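Local structure of endoglucanase (1DYS) at residues Leu177-Gly185 with Ile213-Asn224; Gly280-Ala288 with Ser315-Ala324. The protein hydrolyses internal beta-1,4-glucosidic bonds of cellulose as a family 6 glycoside hydrolase, contributing to the recycling of plant biomass. One frame throughout, in Å; residues are numbered along the deposited sequence.

How the interactions relate
Interactions 1 and 2 illustrate how a barrel-like enzyme divides its work between a strand core and the loops around it. Interaction 1 is buried near the centre of the chain and joins neighbouring parallel strands through regular backbone bonds, an apolar cluster and a polar one. Interaction 2, its centre about 20 Å from that of interaction 1, is only partly buried and has no helix or strand across its contact; a disulfide and a bonded asparagine amide replace the sheet. The two meet at Tyr223, whose hydroxyl probably hydrogen-bonds with Val285 N and Trp282 O. Residues that probably bind substrate are found in both: Asn183 and Asn222 in the first, Trp282 in the second.

Interaction 1. Residues Leu177-Gly185 with Ile213-Asn224; sequences LYLDVANGG and IRGFSSNVSNYN
Strand 177-180 runs parallel to strand 215-218 at an angle of 51°, Leu179 N bonding to Gly215 O at 2.9 Å and Leu179 O receiving Ser217 N, and the pairing continues from Val181 N to Ser217 O and Asn219 N to Ala182 O. Around Leu179 and Phe216 the contact is apolar: Val181 CG1 meets Phe216 CD1 at 3.7 Å, and Leu179 CB meets Ile213 CD1. On the Tyr178 side, Arg214 runs alongside, its CB over the rim of the ring, both reaching Asp304. Ser217 OG donates to Asp180 OD1 at 2.8 Å, on the anti lone pair. With CG anti to the backbone N (chi1 -172°), Asp180 OD2 can take Ala182 N from above the carboxylate plane, closing an Asx turn; it also accepts from the backbone N of Asp139, a probable proton donor. Asn183 OD1 is gripped from opposite faces by Asn224 ND2 at 2.9 Å and by Gly185 N, an N-cap bond; Arg276 holds Asn224 OD1. The amide of Asn183 stacks on that of Asn222, the planes 28° apart. Thus backbone bonds and apolar packing set the strands, while the polar grip is consistent with fixing Asn183, which like Asn222 probably binds substrate, just beyond them.

Interaction 2. Residues Gly280-Ala288 with Ser315-Ala324; sequences GQWCNVNPA and SDGQCGMGGA
A disulfide between Cys283 and Cys319 ties together two loops at the rim of the substrate-binding region, SG to SG 2.0 Å with a torsion of 89° about the bond. The neighbouring Trp282, which probably binds substrate, has its CH2 4.0 Å from Cys319 SG, which approaches the ring obliquely, and Asp316 O lies at the ring edge. Gly320 CA comes within 3.3 Å of Cys283 O, where a side chain would clash.

Asn284 does most of the polar work. Its CG stands anti to the carbonyl carbon (chi1 -58°), which sends the amide in among the backbone groups of loop 315-324. Asp316 N donates to Asn284 OD1 at 2.9 Å, almost straight at 172°, and Asn284 N returns a bond of 2.8 Å to the anti lone pair of Asp316 OD2. On the other branch ND2 bonds to Cys319 O at 2.8 Å and to Ser315 OG, and weakly to Gly317 O; Ser315 OG is also bonded to Pro325 O. A leucine in this position would probably leave Asp316 N without its acceptor and Cys319 O without its side-chain donor, and the loop less firmly fixed beside its disulfide. Asn286 ND2 donates to Gly320 O and Asn284 O, both in the plane of its amide, meeting the Gly320 carbonyl from above; Met321 CB packs 3.3 Å from it.

Asp316 also forms salt bridges with Arg269 and with Lys310, another probable substrate-binding residue. Gln318 N is hydrogen-bonded to OE1 of Gln318 of the second subunit. Asn284, Asn286 and Met321 rest on helix 332-340, at Tyr334 and Met337, so both loops pack against that helix, one leading into strand 288-289, the other following strand 303-307.

Interaction 1. Residues Leu177-Gly185 with Ile213-Asn224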
# COMPACT_ATOMS: atom_id res chain seq x y z
N LEU A 177 -0.87 -4.66 26.86
CA LEU A 177 -1.33 -5.25 25.61
C LEU A 177 -2.82 -5.36 25.52
O LEU A 177 -3.49 -5.87 26.42
CB LEU A 177 -0.67 -6.62 25.44
CG LEU A 177 0.87 -6.62 25.44
CD1 LEU A 177 1.39 -8.06 25.37
CD2 LEU A 177 1.42 -5.80 24.29
N TYR A 178 -3.38 -4.91 24.38
CA TYR A 178 -4.80 -5.01 24.11
C TYR A 178 -4.95 -5.76 22.80
O TYR A 178 -4.56 -5.28 21.72
CB TYR A 178 -5.41 -3.60 24.03
CG TYR A 178 -5.44 -2.85 25.37
CD1 TYR A 178 -6.54 -3.03 26.21
CD2 TYR A 178 -4.42 -2.02 25.76
CE1 TYR A 178 -6.61 -2.35 27.42
CE2 TYR A 178 -4.46 -1.36 26.97
CZ TYR A 178 -5.55 -1.53 27.79
OH TYR A 178 -5.55 -0.83 28.97
N LEU A 179 -5.46 -6.97 22.83
CA LEU A 179 -5.65 -7.83 21.66
C LEU A 179 -6.93 -7.47 20.94
O LEU A 179 -8.02 -7.41 21.53
CB LEU A 179 -5.60 -9.30 22.14
CG LEU A 179 -5.81 -10.40 21.12
CD1 LEU A 179 -4.73 -10.34 20.04
CD2 LEU A 179 -5.79 -11.77 21.82
N ASP A 180 -6.80 -7.17 19.64
CA ASP A 180 -7.96 -6.63 18.92
C ASP A 180 -9.05 -7.65 18.74
O ASP A 180 -8.74 -8.80 18.44
CB ASP A 180 -7.49 -6.05 17.56
CG ASP A 180 -8.73 -5.36 17.01
OD1 ASP A 180 -9.02 -4.29 17.50
OD2 ASP A 180 -9.41 -5.92 16.14
N VAL A 181 -10.31 -7.28 19.02
CA VAL A 181 -11.44 -8.15 18.78
C VAL A 181 -12.47 -7.47 17.88
O VAL A 181 -13.69 -7.66 17.97
CB VAL A 181 -12.07 -8.71 20.08
CG1 VAL A 181 -11.05 -9.48 20.88
CG2 VAL A 181 -12.51 -7.54 20.98
N ALA A 182 -12.01 -6.85 16.78
CA ALA A 182 -12.87 -6.32 15.72
C ALA A 182 -13.89 -5.33 16.22
O ALA A 182 -13.52 -4.32 16.81
CB ALA A 182 -13.51 -7.52 15.00
N ASN A 183 -15.19 -5.54 15.98
CA ASN A 183 -16.19 -4.58 16.48
C ASN A 183 -17.44 -5.40 16.78
O ASN A 183 -17.56 -6.55 16.34
CB ASN A 183 -16.44 -3.43 15.53
CG ASN A 183 -17.19 -3.88 14.30
OD1 ASN A 183 -18.41 -3.76 14.24
ND2 ASN A 183 -16.48 -4.40 13.31
N GLY A 184 -18.40 -4.74 17.45
CA GLY A 184 -19.61 -5.50 17.83
C GLY A 184 -20.42 -6.06 16.69
O GLY A 184 -21.07 -7.10 16.83
N GLY A 185 -20.38 -5.47 15.50
CA GLY A 185 -21.07 -5.93 14.33
C GLY A 185 -20.55 -7.23 13.75
O GLY A 185 -21.22 -7.95 12.99
N ILE A 213 -2.16 -10.44 28.84
CA ILE A 213 -2.61 -9.26 28.12
C ILE A 213 -3.48 -8.48 29.13
O ILE A 213 -3.98 -9.10 30.08
CB ILE A 213 -3.41 -9.52 26.85
CG1 ILE A 213 -4.71 -10.28 27.12
CG2 ILE A 213 -2.48 -10.24 25.84
CD1 ILE A 213 -5.42 -10.76 25.85
N ARG A 214 -3.62 -7.18 28.91
CA ARG A 214 -4.52 -6.44 29.80
C ARG A 214 -5.97 -6.66 29.41
O ARG A 214 -6.90 -6.65 30.20
CB ARG A 214 -4.17 -4.94 29.77
CG ARG A 214 -5.26 -4.02 30.32
CD ARG A 214 -5.44 -4.23 31.82
NE ARG A 214 -6.40 -3.23 32.32
CZ ARG A 214 -6.74 -3.22 33.63
NH1 ARG A 214 -6.24 -4.12 34.47
NH2 ARG A 214 -7.61 -2.31 34.05
N GLY A 215 -6.19 -6.84 28.10
CA GLY A 215 -7.50 -6.99 27.56
C GLY A 215 -7.51 -6.76 26.04
O GLY A 215 -6.71 -7.40 25.37
N PHE A 216 -8.54 -6.06 25.59
CA PHE A 216 -8.88 -6.06 24.17
C PHE A 216 -9.11 -4.68 23.57
O PHE A 216 -9.38 -3.77 24.35
CB PHE A 216 -10.21 -6.87 23.94
CG PHE A 216 -10.14 -8.19 24.70
CD1 PHE A 216 -9.36 -9.21 24.20
CD2 PHE A 216 -10.76 -8.33 25.94
CE1 PHE A 216 -9.20 -10.40 24.88
CE2 PHE A 216 -10.61 -9.53 26.61
CZ PHE A 216 -9.83 -10.55 26.11
N SER A 217 -9.12 -4.58 22.23
CA SER A 217 -9.50 -3.30 21.63
C SER A 217 -10.67 -3.58 20.70
O SER A 217 -10.81 -4.71 20.22
CB SER A 217 -8.34 -2.64 20.88
OG SER A 217 -7.77 -3.50 19.87
N SER A 218 -11.49 -2.56 20.44
CA SER A 218 -12.62 -2.75 19.51
C SER A 218 -12.96 -1.43 18.84
O SER A 218 -12.57 -0.35 19.29
CB SER A 218 -13.82 -3.34 20.24
OG SER A 218 -14.40 -2.34 21.07
N ASN A 219 -13.67 -1.57 17.72
CA ASN A 219 -14.12 -0.46 16.90
C ASN A 219 -12.95 0.23 16.18
O ASN A 219 -13.18 1.36 15.68
CB ASN A 219 -14.91 0.59 17.71
CG ASN A 219 -15.99 1.31 16.90
OD1 ASN A 219 -16.68 0.60 16.16
ND2 ASN A 219 -16.09 2.62 17.11
N VAL A 220 -11.76 -0.36 16.17
CA VAL A 220 -10.63 0.30 15.51
C VAL A 220 -10.93 0.39 14.03
O VAL A 220 -11.29 -0.54 13.33
CB VAL A 220 -9.30 -0.44 15.75
CG1 VAL A 220 -8.22 0.26 14.92
CG2 VAL A 220 -9.02 -0.47 17.25
N SER A 221 -10.87 1.61 13.50
CA SER A 221 -11.21 1.98 12.16
C SER A 221 -12.69 1.86 11.85
O SER A 221 -12.99 2.06 10.67
CB SER A 221 -10.45 1.19 11.08
OG SER A 221 -9.06 1.13 11.46
N ASN A 222 -13.52 1.60 12.84
CA ASN A 222 -14.95 1.45 12.59
C ASN A 222 -15.61 2.74 13.10
O ASN A 222 -14.98 3.75 13.29
CB ASN A 222 -15.58 0.16 13.11
CG ASN A 222 -16.62 -0.36 12.16
OD1 ASN A 222 -17.72 0.18 12.11
ND2 ASN A 222 -16.31 -1.41 11.38
N TYR A 223 -16.94 2.68 13.07
CA TYR A 223 -17.76 3.86 13.30
C TYR A 223 -18.88 3.63 14.31
O TYR A 223 -19.77 4.51 14.41
CB TYR A 223 -18.40 4.19 11.94
CG TYR A 223 -17.47 4.29 10.75
CD1 TYR A 223 -17.13 3.16 10.00
CD2 TYR A 223 -16.91 5.52 10.40
CE1 TYR A 223 -16.25 3.28 8.93
CE2 TYR A 223 -16.04 5.64 9.32
CZ TYR A 223 -15.73 4.50 8.61
OH TYR A 223 -14.91 4.60 7.50
N ASN A 224 -18.87 2.50 15.00
CA ASN A 224 -19.94 2.22 15.97
C ASN A 224 -19.86 3.20 17.14
O ASN A 224 -18.82 3.72 17.49
CB ASN A 224 -19.79 0.81 16.49
CG ASN A 224 -19.86 -0.31 15.49
OD1 ASN A 224 -20.43 -0.10 14.43
ND2 ASN A 224 -19.33 -1.49 15.83
O HOH W 1 -11.07 -3.10 16.40
O HOH W 2 -13.47 -2.48 14.10

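Interaction 2. Residues Gly280-Ala288 with Ser315-Ala324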
# COMPACT_ATOMS: atom_id res chain seq x y z
N GLY A 280 -21.82 -4.06 8.03
CA GLY A 280 -20.49 -4.41 7.54
C GLY A 280 -19.87 -3.35 6.64
O GLY A 280 -18.71 -3.53 6.26
N GLN A 281 -20.56 -2.28 6.31
CA GLN A 281 -19.96 -1.18 5.52
C GLN A 281 -18.81 -0.57 6.31
O GLN A 281 -18.91 -0.35 7.52
CB GLN A 281 -20.98 -0.11 5.14
CG GLN A 281 -21.96 -0.53 4.05
CD GLN A 281 -23.03 0.56 3.94
OE1 GLN A 281 -24.02 0.52 4.68
NE2 GLN A 281 -22.83 1.53 3.07
N TRP A 282 -17.65 -0.37 5.65
CA TRP A 282 -16.46 0.10 6.36
C TRP A 282 -15.64 1.19 5.70
O TRP A 282 -14.73 1.71 6.38
CB TRP A 282 -15.49 -1.12 6.51
CG TRP A 282 -15.18 -1.69 5.16
CD1 TRP A 282 -15.92 -2.62 4.46
CD2 TRP A 282 -14.07 -1.36 4.31
NE1 TRP A 282 -15.36 -2.85 3.23
CE2 TRP A 282 -14.21 -2.10 3.12
CE3 TRP A 282 -12.96 -0.53 4.46
CZ2 TRP A 282 -13.29 -2.02 2.07
CZ3 TRP A 282 -12.07 -0.43 3.41
CH2 TRP A 282 -12.22 -1.17 2.22
N CYS A 283 -15.79 1.41 4.41
CA CYS A 283 -14.89 2.32 3.70
C CYS A 283 -15.39 3.74 3.68
O CYS A 283 -16.45 4.02 3.12
CB CYS A 283 -14.68 1.84 2.24
SG CYS A 283 -13.43 2.87 1.41
N ASN A 284 -14.65 4.64 4.30
CA ASN A 284 -14.93 6.06 4.32
C ASN A 284 -16.43 6.33 4.52
O ASN A 284 -17.05 7.04 3.75
CB ASN A 284 -14.40 6.72 3.06
CG ASN A 284 -12.90 6.52 2.89
OD1 ASN A 284 -12.12 6.53 3.85
ND2 ASN A 284 -12.51 6.29 1.64
N VAL A 285 -16.92 5.77 5.62
CA VAL A 285 -18.36 5.89 5.91
C VAL A 285 -18.72 7.33 6.18
O VAL A 285 -18.07 8.10 6.87
CB VAL A 285 -18.75 4.92 7.04
CG1 VAL A 285 -20.11 5.19 7.66
CG2 VAL A 285 -18.63 3.53 6.47
N ASN A 286 -19.85 7.73 5.59
CA ASN A 286 -20.29 9.12 5.74
C ASN A 286 -21.82 9.17 5.68
O ASN A 286 -22.44 8.38 4.98
CB ASN A 286 -19.64 10.01 4.70
CG ASN A 286 -20.02 9.56 3.29
OD1 ASN A 286 -20.97 10.06 2.69
ND2 ASN A 286 -19.29 8.57 2.78
N PRO A 287 -22.38 10.10 6.43
CA PRO A 287 -21.72 11.06 7.28
C PRO A 287 -21.13 10.52 8.58
O PRO A 287 -21.68 9.59 9.17
CB PRO A 287 -22.78 12.10 7.73
CG PRO A 287 -24.08 11.46 7.33
CD PRO A 287 -23.85 10.24 6.48
N ALA A 288 -20.00 11.10 8.96
CA ALA A 288 -19.39 10.70 10.25
C ALA A 288 -18.74 11.91 10.92
O ALA A 288 -18.46 12.92 10.28
CB ALA A 288 -18.35 9.61 10.03
N SER A 315 -7.58 8.03 4.42
CA SER A 315 -8.56 7.22 3.73
C SER A 315 -8.47 5.74 4.09
O SER A 315 -7.40 5.19 4.33
CB SER A 315 -8.38 7.41 2.23
OG SER A 315 -9.31 6.69 1.45
N ASP A 316 -9.63 5.12 4.04
CA ASP A 316 -9.73 3.68 4.19
C ASP A 316 -9.43 2.95 2.86
O ASP A 316 -9.22 1.74 2.89
CB ASP A 316 -11.13 3.28 4.64
CG ASP A 316 -11.44 3.81 6.04
OD1 ASP A 316 -10.53 3.74 6.88
OD2 ASP A 316 -12.60 4.27 6.17
N GLY A 317 -9.56 3.70 1.76
CA GLY A 317 -9.38 3.11 0.41
C GLY A 317 -10.11 4.01 -0.59
O GLY A 317 -10.81 4.94 -0.17
N GLN A 318 -10.05 3.71 -1.88
CA GLN A 318 -10.68 4.52 -2.91
C GLN A 318 -12.13 4.07 -3.07
O GLN A 318 -12.49 3.39 -4.03
CB GLN A 318 -9.93 4.41 -4.23
CG GLN A 318 -8.45 4.66 -4.13
CD GLN A 318 -7.73 4.50 -5.47
OE1 GLN A 318 -7.04 3.50 -5.56
NE2 GLN A 318 -8.01 5.51 -6.28
N CYS A 319 -12.94 4.43 -2.07
CA CYS A 319 -14.29 3.93 -1.97
C CYS A 319 -15.05 4.80 -0.97
O CYS A 319 -14.45 5.68 -0.34
CB CYS A 319 -14.25 2.48 -1.51
SG CYS A 319 -13.08 1.87 -0.30
N GLY A 320 -16.35 4.55 -0.92
CA GLY A 320 -17.21 5.13 0.06
C GLY A 320 -17.69 6.54 -0.04
O GLY A 320 -18.87 6.84 0.24
N MET A 321 -16.81 7.46 -0.37
CA MET A 321 -17.11 8.88 -0.43
C MET A 321 -16.36 9.39 -1.64
O MET A 321 -15.24 8.96 -1.92
CB MET A 321 -16.77 9.58 0.88
CG MET A 321 -17.26 11.03 0.89
SD MET A 321 -16.98 11.86 2.46
CE MET A 321 -15.99 13.27 1.94
N GLY A 322 -17.06 10.18 -2.44
CA GLY A 322 -16.48 10.70 -3.68
C GLY A 322 -15.17 11.43 -3.40
O GLY A 322 -15.09 12.22 -2.45
N GLY A 323 -14.14 11.17 -4.19
CA GLY A 323 -12.85 11.83 -4.01
C GLY A 323 -11.88 11.09 -3.13
O GLY A 323 -10.73 11.51 -2.95
N ALA A 324 -12.27 9.93 -2.60
CA ALA A 324 -11.40 9.14 -1.76
C ALA A 324 -10.15 8.59 -2.42
O ALA A 324 -10.18 7.84 -3.42
CB ALA A 324 -12.22 7.96 -1.22